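Local coordinates for Acarbose/maltose binding protein GacH (Streptomyces glaucescens, PDB 3K01) that binds acarbose and an acarbose homologue as the extracellular solute receptor of an ABC transporter, and probably binds maltose, at residues 259-264 and 354-359; 144-149 and 279-284; 138-143 and 293-298. All coordinates share one frame; numbering follows the deposited sequence.

In the fold
The three contacts are joined through strand 132-148, which supplies one segment each to contacts 2 and 3 and borders both segments of contact 1. Contact 3 lies about 3 Å from the centre of the chain, measured between centres, in the middle of the molecule, consistent with the region between the lobes in which relatives of the type 2 fold hold their ligand. Contacts 1 and 2 are about 8 Å apart and contacts 1 and 3 about 10 Å, again between centres. N259 O is 2.8 Å from A144 N, a probable hydrogen bond that ties contact 1 to contact 2. V284 CG1 reaches L143 O at 3.6 Å, so contacts 2 and 3 touch although their centres are about 17 Å apart.

Contact 1. Residues 259-264 and 354-359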
ATOM      1  N   ASN A 259      -3.485   2.906 -10.213  1.00  6.23           N
ATOM      2  CA  ASN A 259      -4.357   2.147  -9.329  1.00  6.38           C
ATOM      3  C   ASN A 259      -3.615   0.977  -8.734  1.00  6.32           C
ATOM      4  O   ASN A 259      -2.429   0.759  -9.057  1.00  6.71           O
ATOM      5  CB  ASN A 259      -5.627   1.711 -10.079  1.00  6.71           C
ATOM      6  CG  ASN A 259      -6.855   1.783  -9.211  1.00  6.67           C
ATOM      7  OD1 ASN A 259      -6.791   1.572  -7.993  1.00  6.96           O
ATOM      8  ND2 ASN A 259      -7.990   2.118  -9.822  1.00  7.78           N
ATOM      9  N   GLY A 260      -4.289   0.232  -7.863  1.00  6.48           N
ATOM     10  CA  GLY A 260      -3.650  -0.890  -7.186  1.00  7.13           C
ATOM     11  C   GLY A 260      -4.293  -2.211  -7.531  1.00  7.54           C
ATOM     12  O   GLY A 260      -5.244  -2.288  -8.304  1.00  7.35           O
ATOM     13  N   PRO A 261      -3.780  -3.301  -6.946  1.00  7.15           N
ATOM     14  CA  PRO A 261      -4.277  -4.652  -7.238  1.00  7.30           C
ATOM     15  C   PRO A 261      -5.772  -4.798  -6.988  1.00  8.09           C
ATOM     16  O   PRO A 261      -6.440  -5.578  -7.679  1.00  7.93           O
ATOM     17  CB  PRO A 261      -3.467  -5.537  -6.273  1.00  8.35           C
ATOM     18  CG  PRO A 261      -2.169  -4.735  -6.103  1.00  8.20           C
ATOM     19  CD  PRO A 261      -2.636  -3.318  -6.010  1.00  7.71           C
ATOM     20  N   TRP A 262      -6.302  -4.043  -6.033  1.00  7.67           N
ATOM     21  CA  TRP A 262      -7.713  -4.093  -5.680  1.00  8.60           C
ATOM     22  C   TRP A 262      -8.626  -3.670  -6.834  1.00  9.13           C
ATOM     23  O   TRP A 262      -9.840  -3.894  -6.771  1.00 10.73           O
ATOM     24  CB  TRP A 262      -7.995  -3.201  -4.446  1.00  8.62           C
ATOM     25  CG  TRP A 262      -7.509  -1.821  -4.643  1.00  8.30           C
ATOM     26  CD1 TRP A 262      -8.166  -0.808  -5.284  1.00  9.41           C
ATOM     27  CD2 TRP A 262      -6.244  -1.285  -4.240  1.00  8.75           C
ATOM     28  NE1 TRP A 262      -7.388   0.325  -5.311  1.00 10.00           N
ATOM     29  CE2 TRP A 262      -6.205   0.058  -4.664  1.00  9.48           C
ATOM     30  CE3 TRP A 262      -5.140  -1.809  -3.562  1.00  8.67           C
ATOM     31  CZ2 TRP A 262      -5.095   0.894  -4.438  1.00 10.49           C
ATOM     32  CZ3 TRP A 262      -4.030  -0.965  -3.317  1.00  9.43           C
ATOM     33  CH2 TRP A 262      -4.015   0.364  -3.775  1.00  9.99           C
ATOM     34  N   ALA A 263      -8.072  -3.050  -7.874  1.00  7.87           N
ATOM     35  CA  ALA A 263      -8.866  -2.587  -9.035  1.00  8.52           C
ATOM     36  C   ALA A 263      -8.977  -3.586 -10.177  1.00  7.75           C
ATOM     37  O   ALA A 263      -9.759  -3.370 -11.109  1.00  8.80           O
ATOM     38  CB  ALA A 263      -8.313  -1.288  -9.573  1.00  8.29           C
ATOM     39  N   ILE A 264      -8.125  -4.608 -10.179  1.00  7.22           N
ATOM     40  CA  ILE A 264      -7.989  -5.507 -11.336  1.00  8.18           C
ATOM     41  C   ILE A 264      -9.296  -6.198 -11.716  1.00  8.47           C
ATOM     42  O   ILE A 264      -9.661  -6.197 -12.889  1.00  8.01           O
ATOM     43  CB  ILE A 264      -6.851  -6.517 -11.094  1.00  7.95           C
ATOM     44  CG1 ILE A 264      -5.479  -5.809 -11.094  1.00  7.57           C
ATOM     45  CG2 ILE A 264      -6.897  -7.643 -12.129  1.00  9.61           C
ATOM     46  CD1 ILE A 264      -4.998  -5.337 -12.437  1.00  8.05           C
ATOM     47  N   LYS A 354       2.527 -11.031 -12.046  1.00  6.97           N
ATOM     48  CA  LYS A 354       2.972 -10.572 -13.361  1.00  8.22           C
ATOM     49  C   LYS A 354       2.627  -9.103 -13.584  1.00  8.31           C
ATOM     50  O   LYS A 354       3.431  -8.340 -14.125  1.00  9.52           O
ATOM     51  CB  LYS A 354       2.367 -11.424 -14.474  1.00  8.77           C
ATOM     52  CG  LYS A 354       2.929 -12.826 -14.489  1.00  8.95           C
ATOM     53  CD  LYS A 354       2.330 -13.699 -15.609  1.00 10.64           C
ATOM     54  CE  LYS A 354       0.815 -13.897 -15.469  1.00 12.72           C
ATOM     55  NZ  LYS A 354       0.323 -14.800 -16.588  1.00 19.57           N
ATOM     56  N   PHE A 355       1.418  -8.706 -13.187  1.00  7.82           N
ATOM     57  CA  PHE A 355       1.023  -7.305 -13.333  1.00  7.84           C
ATOM     58  C   PHE A 355       1.822  -6.367 -12.447  1.00  7.45           C
ATOM     59  O   PHE A 355       2.178  -5.276 -12.905  1.00  8.74           O
ATOM     60  CB  PHE A 355      -0.447  -7.088 -12.994  1.00  8.25           C
ATOM     61  CG  PHE A 355      -1.436  -7.461 -14.073  1.00  7.35           C
ATOM     62  CD1 PHE A 355      -1.244  -7.064 -15.393  1.00 10.91           C
ATOM     63  CD2 PHE A 355      -2.613  -8.119 -13.736  1.00 10.32           C
ATOM     64  CE1 PHE A 355      -2.200  -7.360 -16.370  1.00 10.21           C
ATOM     65  CE2 PHE A 355      -3.576  -8.433 -14.734  1.00  9.14           C
ATOM     66  CZ  PHE A 355      -3.354  -8.032 -16.024  1.00 10.29           C
ATOM     67  N   PHE A 356       2.090  -6.758 -11.193  1.00  7.47           N
ATOM     68  CA  PHE A 356       2.531  -5.804 -10.161  1.00  6.88           C
ATOM     69  C   PHE A 356       3.932  -5.862  -9.656  1.00  6.90           C
ATOM     70  O   PHE A 356       4.365  -4.935  -8.986  1.00  7.49           O
ATOM     71  CB  PHE A 356       1.592  -5.811  -8.948  1.00  7.44           C
ATOM     72  CG  PHE A 356       0.334  -5.056  -9.204  1.00  6.61           C
ATOM     73  CD1 PHE A 356       0.236  -3.692  -8.955  1.00  9.49           C
ATOM     74  CD2 PHE A 356      -0.731  -5.707  -9.782  1.00  8.19           C
ATOM     75  CE1 PHE A 356      -0.964  -3.010  -9.275  1.00  9.99           C
ATOM     76  CE2 PHE A 356      -1.902  -5.031 -10.075  1.00 10.17           C
ATOM     77  CZ  PHE A 356      -1.993  -3.685  -9.820  1.00 10.26           C
ATOM     78  N   LYS A 357       4.667  -6.937  -9.914  1.00  7.33           N
ATOM     79  CA  LYS A 357       5.990  -6.978  -9.320  1.00  7.91           C
ATOM     80  C   LYS A 357       6.906  -5.813  -9.745  1.00  7.51           C
ATOM     81  O   LYS A 357       7.574  -5.231  -8.883  1.00  7.62           O
ATOM     82  CB  LYS A 357       6.647  -8.347  -9.444  1.00  8.29           C
ATOM     83  CG  LYS A 357       7.969  -8.488  -8.636  1.00 10.08           C
ATOM     84  CD  LYS A 357       7.861  -7.981  -7.181  1.00 10.96           C
ATOM     85  CE  LYS A 357       8.961  -8.509  -6.268  1.00 12.96           C
ATOM     86  NZ  LYS A 357      10.307  -8.248  -6.744  1.00 14.65           N
ATOM     87  N   PRO A 358       6.943  -5.445 -11.041  1.00  7.80           N
ATOM     88  CA  PRO A 358       7.769  -4.282 -11.355  1.00  7.96           C
ATOM     89  C   PRO A 358       7.339  -3.011 -10.611  1.00  7.69           C
ATOM     90  O   PRO A 358       8.179  -2.224 -10.174  1.00  8.89           O
ATOM     91  CB  PRO A 358       7.603  -4.144 -12.882  1.00  8.81           C
ATOM     92  CG  PRO A 358       7.331  -5.577 -13.331  1.00  8.40           C
ATOM     93  CD  PRO A 358       6.414  -6.105 -12.260  1.00  7.64           C
ATOM     94  N   ALA A 359       6.032  -2.831 -10.424  1.00  7.60           N
ATOM     95  CA  ALA A 359       5.543  -1.689  -9.638  1.00  7.65           C
ATOM     96  C   ALA A 359       5.977  -1.788  -8.171  1.00  7.73           C
ATOM     97  O   ALA A 359       6.412  -0.809  -7.556  1.00  7.76           O
ATOM     98  CB  ALA A 359       4.027  -1.614  -9.745  1.00  8.25           C
TER
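P261 and F356 form a proline-aromatic CH-pi contact where the turn leaving strand 254-259 meets helix 351-360. P261 CG stands 3.7 Å from the centroid of the F356 ring and only 6° from its normal, so the pyrrolidine lies over the middle of the face. P261 CD leans toward one side of the same ring, 3.7 Å from F356 CE1. The far end of the phenyl reaches the backbone at the start of the turn, with F356 CZ 3.4 Å from P261 N.

A second apolar group meets the ring in another way. The side chains of I264 and F356 come at each other from opposite directions, and I264 CG1 meets the ring edge, in its plane, 3.8 Å from F356 CE2. With CG1 beside the backbone N and anti to the carbonyl carbon (chi1 -69°), the ethyl branch also runs on to the neighbouring ring, where I264 CD1 lies 3.9 Å from F355 CD2. One isoleucine branch thus bridges two consecutive phenylalanines.

The backbone of 259-264 folds as two overlapping turns, closed by bonds from A263 N to G260 O and from I264 N to P261 O; P261 and I264 thereby come out beside the same helix. At the head of the turn, N259 OD1 accepts a hydrogen bond from G260 N at 2.8 Å, with an N-H...O angle of 148°. No hydrogen bond crosses to 354-359, and cohesion there rests on carbon contacts that bury 223 Å² over both sides. Helix 351-360 is kinked at P358 and A359, whose nitrogens make no bond to the turn before; that of P358 has no proton to give. Beyond the two segments, L335 packs on F356, while L279 of strand 279-283 touches both I264 and F355.

Contact 2. Residues 144-149 and 279-284; sequences ALFYNK and LGVAPV
V281 and F146 make the apolar centre of this antiparallel strand pair. V281 CG2 sits over the middle of the F146 ring, 4.3 Å from its centroid and 9° off the normal. L279 CD1 reaches the same ring obliquely, 3.9 Å from F146 CD1. The other V281 branch, CG1, presses against A144 CB at 3.5 Å, tighter than usual for two carbons.

On the opposite face of the sheet, Y147 takes the place next to G280. Its CG lies between the backbone N and the carbonyl carbon (chi1 58°), which folds the phenol back across the neighbouring strand. G280 CA is then 3.6 Å from the ring centroid and 17° off the normal, a CH-pi contact that the lack of a side chain at G280 makes possible. A282 CB comes to the same ring obliquely, nearest Y147 CE1.

Between these layers run four backbone hydrogen bonds, two each in the pairs L145 with A282 and Y147 with G280. At the outer edge the extended chain of K149 brings CE within 3.4 Å of L279 O. A water in the plane of the phenol, 2.7 Å from Y147 OH, donates to V281 O at 2.8 Å.

Strand 254-259 hydrogen-bonds to the other side of 144-148, with M257 and N259 touching F146. On the F146 face, I264 and V267 of helix 264-268 and F355 of helix 351-360 pack against the pair.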
ATOM      1  N   ALA A 144       0.243   1.549  -9.433  1.00  6.74           N
ATOM      2  CA  ALA A 144       0.869   1.228 -10.705  1.00  6.93           C
ATOM      3  C   ALA A 144       0.116   1.936 -11.817  1.00  6.66           C
ATOM      4  O   ALA A 144      -1.031   2.329 -11.628  1.00  6.41           O
ATOM      5  CB  ALA A 144       0.845  -0.296 -10.938  1.00  7.56           C
ATOM      6  N   LEU A 145       0.778   2.096 -12.963  1.00  6.08           N
ATOM      7  CA  LEU A 145       0.120   2.681 -14.133  1.00  5.90           C
ATOM      8  C   LEU A 145      -0.605   1.582 -14.924  1.00  5.84           C
ATOM      9  O   LEU A 145       0.036   0.701 -15.500  1.00  7.22           O
ATOM     10  CB  LEU A 145       1.174   3.338 -15.003  1.00  6.71           C
ATOM     11  CG  LEU A 145       0.627   4.102 -16.220  1.00  7.57           C
ATOM     12  CD1 LEU A 145      -0.154   5.325 -15.830  1.00  9.61           C
ATOM     13  CD2 LEU A 145       1.796   4.447 -17.141  1.00  9.04           C
ATOM     14  N   PHE A 146      -1.929   1.635 -14.924  1.00  5.70           N
ATOM     15  CA  PHE A 146      -2.750   0.750 -15.760  1.00  5.41           C
ATOM     16  C   PHE A 146      -2.896   1.393 -17.138  1.00  6.01           C
ATOM     17  O   PHE A 146      -3.065   2.610 -17.255  1.00  6.23           O
ATOM     18  CB  PHE A 146      -4.165   0.628 -15.195  1.00  6.24           C
ATOM     19  CG  PHE A 146      -4.308  -0.214 -13.956  1.00  5.39           C
ATOM     20  CD1 PHE A 146      -5.392  -1.060 -13.850  1.00  6.11           C
ATOM     21  CD2 PHE A 146      -3.440  -0.127 -12.859  1.00  6.22           C
ATOM     22  CE1 PHE A 146      -5.626  -1.826 -12.715  1.00  6.24           C
ATOM     23  CE2 PHE A 146      -3.657  -0.909 -11.718  1.00  6.90           C
ATOM     24  CZ  PHE A 146      -4.755  -1.770 -11.665  1.00  6.72           C
ATOM     25  N   TYR A 147      -2.858   0.595 -18.194  1.00  5.96           N
ATOM     26  CA  TYR A 147      -3.021   1.141 -19.533  1.00  5.81           C
ATOM     27  C   TYR A 147      -3.848   0.211 -20.413  1.00  6.05           C
ATOM     28  O   TYR A 147      -3.838  -1.015 -20.275  1.00  6.05           O
ATOM     29  CB  TYR A 147      -1.672   1.496 -20.195  1.00  6.40           C
ATOM     30  CG  TYR A 147      -0.684   0.374 -20.336  1.00  6.57           C
ATOM     31  CD1 TYR A 147       0.175   0.038 -19.285  1.00  7.08           C
ATOM     32  CD2 TYR A 147      -0.577  -0.328 -21.548  1.00  7.53           C
ATOM     33  CE1 TYR A 147       1.097  -0.978 -19.429  1.00  9.00           C
ATOM     34  CE2 TYR A 147       0.334  -1.332 -21.685  1.00  9.05           C
ATOM     35  CZ  TYR A 147       1.165  -1.643 -20.627  1.00  8.71           C
ATOM     36  OH  TYR A 147       2.094  -2.669 -20.747  1.00 11.31           O
ATOM     37  N   ASN A 148      -4.579   0.835 -21.333  1.00  5.47           N
ATOM     38  CA  ASN A 148      -5.370   0.165 -22.351  1.00  5.29           C
ATOM     39  C   ASN A 148      -4.445  -0.124 -23.525  1.00  6.19           C
ATOM     40  O   ASN A 148      -4.005   0.783 -24.240  1.00  5.63           O
ATOM     41  CB  ASN A 148      -6.514   1.108 -22.747  1.00  5.91           C
ATOM     42  CG  ASN A 148      -7.500   0.498 -23.738  1.00  5.54           C
ATOM     43  OD1 ASN A 148      -8.751   0.724 -23.624  1.00  8.98           O
ATOM     44  ND2 ASN A 148      -6.990  -0.191 -24.725  1.00  3.96           N
ATOM     45  N   LYS A 149      -4.127  -1.404 -23.722  1.00  5.91           N
ATOM     46  CA  LYS A 149      -3.143  -1.760 -24.749  1.00  6.63           C
ATOM     47  C   LYS A 149      -3.595  -1.359 -26.140  1.00  6.27           C
ATOM     48  O   LYS A 149      -2.797  -0.845 -26.915  1.00  6.99           O
ATOM     49  CB  LYS A 149      -2.806  -3.248 -24.704  1.00  7.09           C
ATOM     50  CG  LYS A 149      -2.005  -3.643 -23.474  1.00  9.23           C
ATOM     51  CD  LYS A 149      -1.657  -5.126 -23.482  1.00 12.07           C
ATOM     52  CE  LYS A 149      -0.862  -5.498 -22.243  1.00 15.40           C
ATOM     53  NZ  LYS A 149      -0.067  -6.754 -22.416  1.00 20.15           N
ATOM     54  N   LEU A 279      -5.373  -5.365 -20.956  1.00  7.47           N
ATOM     55  CA  LEU A 279      -4.895  -4.607 -19.804  1.00  7.26           C
ATOM     56  C   LEU A 279      -3.408  -4.767 -19.627  1.00  7.17           C
ATOM     57  O   LEU A 279      -2.907  -5.882 -19.559  1.00  8.41           O
ATOM     58  CB  LEU A 279      -5.607  -5.069 -18.539  1.00  7.56           C
ATOM     59  CG  LEU A 279      -5.127  -4.357 -17.255  1.00  8.41           C
ATOM     60  CD1 LEU A 279      -5.361  -2.838 -17.310  1.00  9.82           C
ATOM     61  CD2 LEU A 279      -5.800  -4.976 -16.052  1.00 10.83           C
ATOM     62  N   GLY A 280      -2.710  -3.642 -19.540  1.00  7.24           N
ATOM     63  CA  GLY A 280      -1.316  -3.656 -19.139  1.00  7.67           C
ATOM     64  C   GLY A 280      -1.160  -2.923 -17.829  1.00  6.60           C
ATOM     65  O   GLY A 280      -1.954  -2.012 -17.498  1.00  6.65           O
ATOM     66  N   VAL A 281      -0.128  -3.306 -17.084  1.00  7.24           N
ATOM     67  CA  VAL A 281       0.224  -2.629 -15.833  1.00  6.58           C
ATOM     68  C   VAL A 281       1.720  -2.403 -15.825  1.00  7.65           C
ATOM     69  O   VAL A 281       2.493  -3.325 -16.132  1.00  8.84           O
ATOM     70  CB  VAL A 281      -0.218  -3.448 -14.600  1.00  7.49           C
ATOM     71  CG1 VAL A 281       0.149  -2.733 -13.326  1.00  8.03           C
ATOM     72  CG2 VAL A 281      -1.731  -3.683 -14.621  1.00  8.13           C
ATOM     73  N   ALA A 282       2.119  -1.178 -15.484  1.00  6.95           N
ATOM     74  CA  ALA A 282       3.523  -0.772 -15.451  1.00  7.86           C
ATOM     75  C   ALA A 282       3.775  -0.003 -14.144  1.00  7.49           C
ATOM     76  O   ALA A 282       2.849   0.391 -13.465  1.00  7.10           O
ATOM     77  CB  ALA A 282       3.835   0.110 -16.646  1.00  8.21           C
ATOM     78  N   PRO A 283       5.048   0.224 -13.787  1.00  7.10           N
ATOM     79  CA  PRO A 283       5.295   1.099 -12.651  1.00  7.25           C
ATOM     80  C   PRO A 283       4.729   2.494 -12.896  1.00  7.45           C
ATOM     81  O   PRO A 283       4.588   2.928 -14.056  1.00  7.36           O
ATOM     82  CB  PRO A 283       6.831   1.143 -12.573  1.00  7.96           C
ATOM     83  CG  PRO A 283       7.274  -0.119 -13.220  1.00  9.23           C
ATOM     84  CD  PRO A 283       6.297  -0.313 -14.350  1.00  8.29           C
ATOM     85  N   VAL A 284       4.430   3.210 -11.822  1.00  6.65           N
ATOM     86  CA  VAL A 284       4.072   4.612 -12.006  1.00  7.12           C
ATOM     87  C   VAL A 284       5.207   5.356 -12.724  1.00  7.07           C
ATOM     88  O   VAL A 284       6.392   5.032 -12.577  1.00  7.33           O
ATOM     89  CB  VAL A 284       3.720   5.320 -10.681  1.00  7.57           C
ATOM     90  CG1 VAL A 284       2.527   4.649 -10.015  1.00  7.35           C
ATOM     91  CG2 VAL A 284       4.916   5.401  -9.742  1.00  8.23           C
TER
HETATM   92  O   HOH W   1       3.763  -3.173 -18.640  1.00 19.09           O

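Contact 3. Residues 138-143 and 293-298; sequences QVIDTL and SPQGGW
A classic beta bulge sets two residues, Q138 and V139, against the single residue W298, whose carbonyl takes both amides. V139 N binds W298 O at 3.0 Å; Q138 N reaches that oxygen at 3.0 Å too, but its N-H...O angle of 134° makes the bond weak. The flanking side chains of V139 and W298 run side by side, and V139 CG2 meets the indole edge in plane, 3.9 Å from W298 CD1.

Beyond the bulge, G297 pairs with I140 at a CA to CA distance of 4.1 Å, a spacing that goes with the lack of a side chain at G297. G296 is likewise bare, and D141 bends back over it, bringing OD1 to 3.1 Å from G296 CA. D141 N approaches G296 O from above the carbonyl plane, 74° out of it, so this bond avoids the lone pairs.

At the other end a hydroxyl continues the ladder. T142 OG1, anti to its own backbone nitrogen (chi1 -167°), donates to P294 O at 2.6 Å. S293 OG lies 2.7 Å from T142 OG1, and a water links S293 OG to L143 O. Close by, L143 CD1 packs on P294 CG at 3.7 Å.

Strands 132-148 and 293-302 run through the middle of the molecule, consistent with the connections between lobes in type 2 solute-binding proteins. R89 binds Q138 OE1 and makes a cation-pi contact with W298. Buried polar atoms are thus held at both ends, at the bulge by the one shared carbonyl of W298 and by R89, and at the other end by the bond from T142 OG1 to P294 O.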
ATOM      1  N   GLN A 138       3.751  -9.637   5.871  1.00  6.56           N
ATOM      2  CA  GLN A 138       2.827 -10.631   5.324  1.00  6.75           C
ATOM      3  C   GLN A 138       2.596 -10.414   3.818  1.00  7.05           C
ATOM      4  O   GLN A 138       3.003 -11.258   3.009  1.00  7.66           O
ATOM      5  CB  GLN A 138       1.519 -10.635   6.086  1.00  7.78           C
ATOM      6  CG  GLN A 138       0.611 -11.777   5.692  1.00  8.30           C
ATOM      7  CD  GLN A 138      -0.780 -11.575   6.188  1.00  9.02           C
ATOM      8  OE1 GLN A 138      -1.356 -10.503   5.977  1.00  8.89           O
ATOM      9  NE2 GLN A 138      -1.352 -12.582   6.887  1.00  9.68           N
ATOM     10  N   VAL A 139       1.986  -9.287   3.434  1.00  6.56           N
ATOM     11  CA  VAL A 139       1.774  -9.006   2.004  1.00  7.19           C
ATOM     12  C   VAL A 139       2.094  -7.541   1.729  1.00  6.86           C
ATOM     13  O   VAL A 139       2.060  -6.688   2.632  1.00  6.73           O
ATOM     14  CB  VAL A 139       0.322  -9.313   1.544  1.00  8.01           C
ATOM     15  CG1 VAL A 139      -0.006 -10.811   1.639  1.00  8.94           C
ATOM     16  CG2 VAL A 139      -0.663  -8.527   2.324  1.00  8.43           C
ATOM     17  N   ILE A 140       2.407  -7.247   0.473  1.00  6.70           N
ATOM     18  CA  ILE A 140       2.712  -5.871   0.034  1.00  6.96           C
ATOM     19  C   ILE A 140       1.826  -5.489  -1.140  1.00  7.16           C
ATOM     20  O   ILE A 140       1.405  -6.350  -1.904  1.00  7.10           O
ATOM     21  CB  ILE A 140       4.224  -5.749  -0.362  1.00  7.32           C
ATOM     22  CG1 ILE A 140       4.649  -4.301  -0.719  1.00  8.13           C
ATOM     23  CG2 ILE A 140       4.602  -6.737  -1.476  1.00  8.75           C
ATOM     24  CD1 ILE A 140       6.145  -4.068  -0.552  1.00  8.07           C
ATOM     25  N   ASP A 141       1.542  -4.198  -1.267  1.00  6.74           N
ATOM     26  CA  ASP A 141       0.980  -3.727  -2.520  1.00  7.25           C
ATOM     27  C   ASP A 141       1.435  -2.285  -2.756  1.00  7.15           C
ATOM     28  O   ASP A 141       2.199  -1.704  -1.967  1.00  7.35           O
ATOM     29  CB  ASP A 141      -0.545  -3.909  -2.551  1.00  8.21           C
ATOM     30  CG  ASP A 141      -1.248  -3.169  -1.452  1.00  9.97           C
ATOM     31  OD1 ASP A 141      -0.775  -2.090  -1.042  1.00  9.80           O
ATOM     32  OD2 ASP A 141      -2.298  -3.665  -0.976  1.00 12.82           O
ATOM     33  N   THR A 142       1.033  -1.738  -3.897  1.00  7.58           N
ATOM     34  CA  THR A 142       1.437  -0.379  -4.280  1.00  7.30           C
ATOM     35  C   THR A 142       0.523   0.086  -5.394  1.00  6.98           C
ATOM     36  O   THR A 142      -0.382  -0.639  -5.819  1.00  7.83           O
ATOM     37  CB  THR A 142       2.922  -0.363  -4.724  1.00  7.13           C
ATOM     38  OG1 THR A 142       3.417   0.983  -4.817  1.00  7.32           O
ATOM     39  CG2 THR A 142       3.159  -1.081  -6.039  1.00  8.31           C
ATOM     40  N   LEU A 143       0.778   1.296  -5.866  1.00  6.09           N
ATOM     41  CA  LEU A 143       0.088   1.833  -7.045  1.00  6.04           C
ATOM     42  C   LEU A 143       0.929   1.602  -8.281  1.00  5.80           C
ATOM     43  O   LEU A 143       2.149   1.505  -8.205  1.00  6.34           O
ATOM     44  CB  LEU A 143      -0.144   3.341  -6.868  1.00  6.72           C
ATOM     45  CG  LEU A 143      -1.072   3.763  -5.743  1.00  6.36           C
ATOM     46  CD1 LEU A 143      -1.195   5.300  -5.646  1.00  7.23           C
ATOM     47  CD2 LEU A 143      -2.475   3.138  -5.892  1.00  8.41           C
ATOM     48  N   SER A 293       6.330   4.731  -5.981  1.00  6.18           N
ATOM     49  CA  SER A 293       4.920   4.598  -5.674  1.00  6.79           C
ATOM     50  C   SER A 293       4.779   4.289  -4.188  1.00  7.29           C
ATOM     51  O   SER A 293       5.676   3.700  -3.581  1.00  7.33           O
ATOM     52  CB  SER A 293       4.293   3.488  -6.532  1.00  6.52           C
ATOM     53  OG  SER A 293       5.097   2.322  -6.487  1.00  7.80           O
ATOM     54  N   PRO A 294       3.679   4.696  -3.568  1.00  6.09           N
ATOM     55  CA  PRO A 294       3.552   4.468  -2.132  1.00  6.99           C
ATOM     56  C   PRO A 294       3.346   3.000  -1.783  1.00  7.75           C
ATOM     57  O   PRO A 294       2.822   2.207  -2.565  1.00  7.63           O
ATOM     58  CB  PRO A 294       2.338   5.300  -1.761  1.00  6.49           C
ATOM     59  CG  PRO A 294       1.497   5.306  -3.042  1.00  6.76           C
ATOM     60  CD  PRO A 294       2.501   5.389  -4.138  1.00  6.95           C
ATOM     61  N   GLN A 295       3.686   2.663  -0.551  1.00  7.73           N
ATOM     62  CA  GLN A 295       3.686   1.271  -0.092  1.00  7.54           C
ATOM     63  C   GLN A 295       2.479   0.968   0.754  1.00  7.42           C
ATOM     64  O   GLN A 295       2.185   1.694   1.704  1.00  8.27           O
ATOM     65  CB  GLN A 295       4.902   1.086   0.800  1.00  8.24           C
ATOM     66  CG  GLN A 295       5.044  -0.311   1.389  1.00  8.42           C
ATOM     67  CD  GLN A 295       6.187  -0.401   2.360  1.00  8.69           C
ATOM     68  OE1 GLN A 295       7.003   0.501   2.452  1.00  9.07           O
ATOM     69  NE2 GLN A 295       6.278  -1.529   3.062  1.00  8.40           N
ATOM     70  N   GLY A 296       1.779  -0.117   0.426  1.00  7.03           N
ATOM     71  CA  GLY A 296       0.723  -0.637   1.268  1.00  7.67           C
ATOM     72  C   GLY A 296       1.006  -2.085   1.642  1.00  6.62           C
ATOM     73  O   GLY A 296       2.084  -2.629   1.381  1.00  7.12           O
ATOM     74  N   GLY A 297       0.012  -2.691   2.263  1.00  7.81           N
ATOM     75  CA  GLY A 297       0.105  -4.104   2.628  1.00  7.17           C
ATOM     76  C   GLY A 297      -0.182  -4.326   4.097  1.00  7.57           C
ATOM     77  O   GLY A 297      -0.653  -3.439   4.825  1.00  8.13           O
ATOM     78  N   TRP A 298       0.132  -5.541   4.530  1.00  6.86           N
ATOM     79  CA  TRP A 298      -0.213  -6.023   5.868  1.00  7.47           C
ATOM     80  C   TRP A 298       0.959  -6.760   6.452  1.00  6.96           C
ATOM     81  O   TRP A 298       1.684  -7.451   5.749  1.00  7.10           O
ATOM     82  CB  TRP A 298      -1.416  -6.989   5.818  1.00  7.08           C
ATOM     83  CG  TRP A 298      -2.700  -6.312   5.387  1.00  7.91           C
ATOM     84  CD1 TRP A 298      -3.156  -6.151   4.112  1.00 10.01           C
ATOM     85  CD2 TRP A 298      -3.627  -5.637   6.235  1.00  7.78           C
ATOM     86  NE1 TRP A 298      -4.333  -5.445   4.127  1.00 10.27           N
ATOM     87  CE2 TRP A 298      -4.650  -5.119   5.416  1.00 10.07           C
ATOM     88  CE3 TRP A 298      -3.716  -5.456   7.628  1.00  8.48           C
ATOM     89  CZ2 TRP A 298      -5.741  -4.410   5.935  1.00 11.14           C
ATOM     90  CZ3 TRP A 298      -4.791  -4.750   8.147  1.00 10.46           C
ATOM     91  CH2 TRP A 298      -5.788  -4.224   7.296  1.00 10.83           C
TER
HETATM   92  O   HOH W   2       4.688   1.723  -9.312  1.00  7.13           O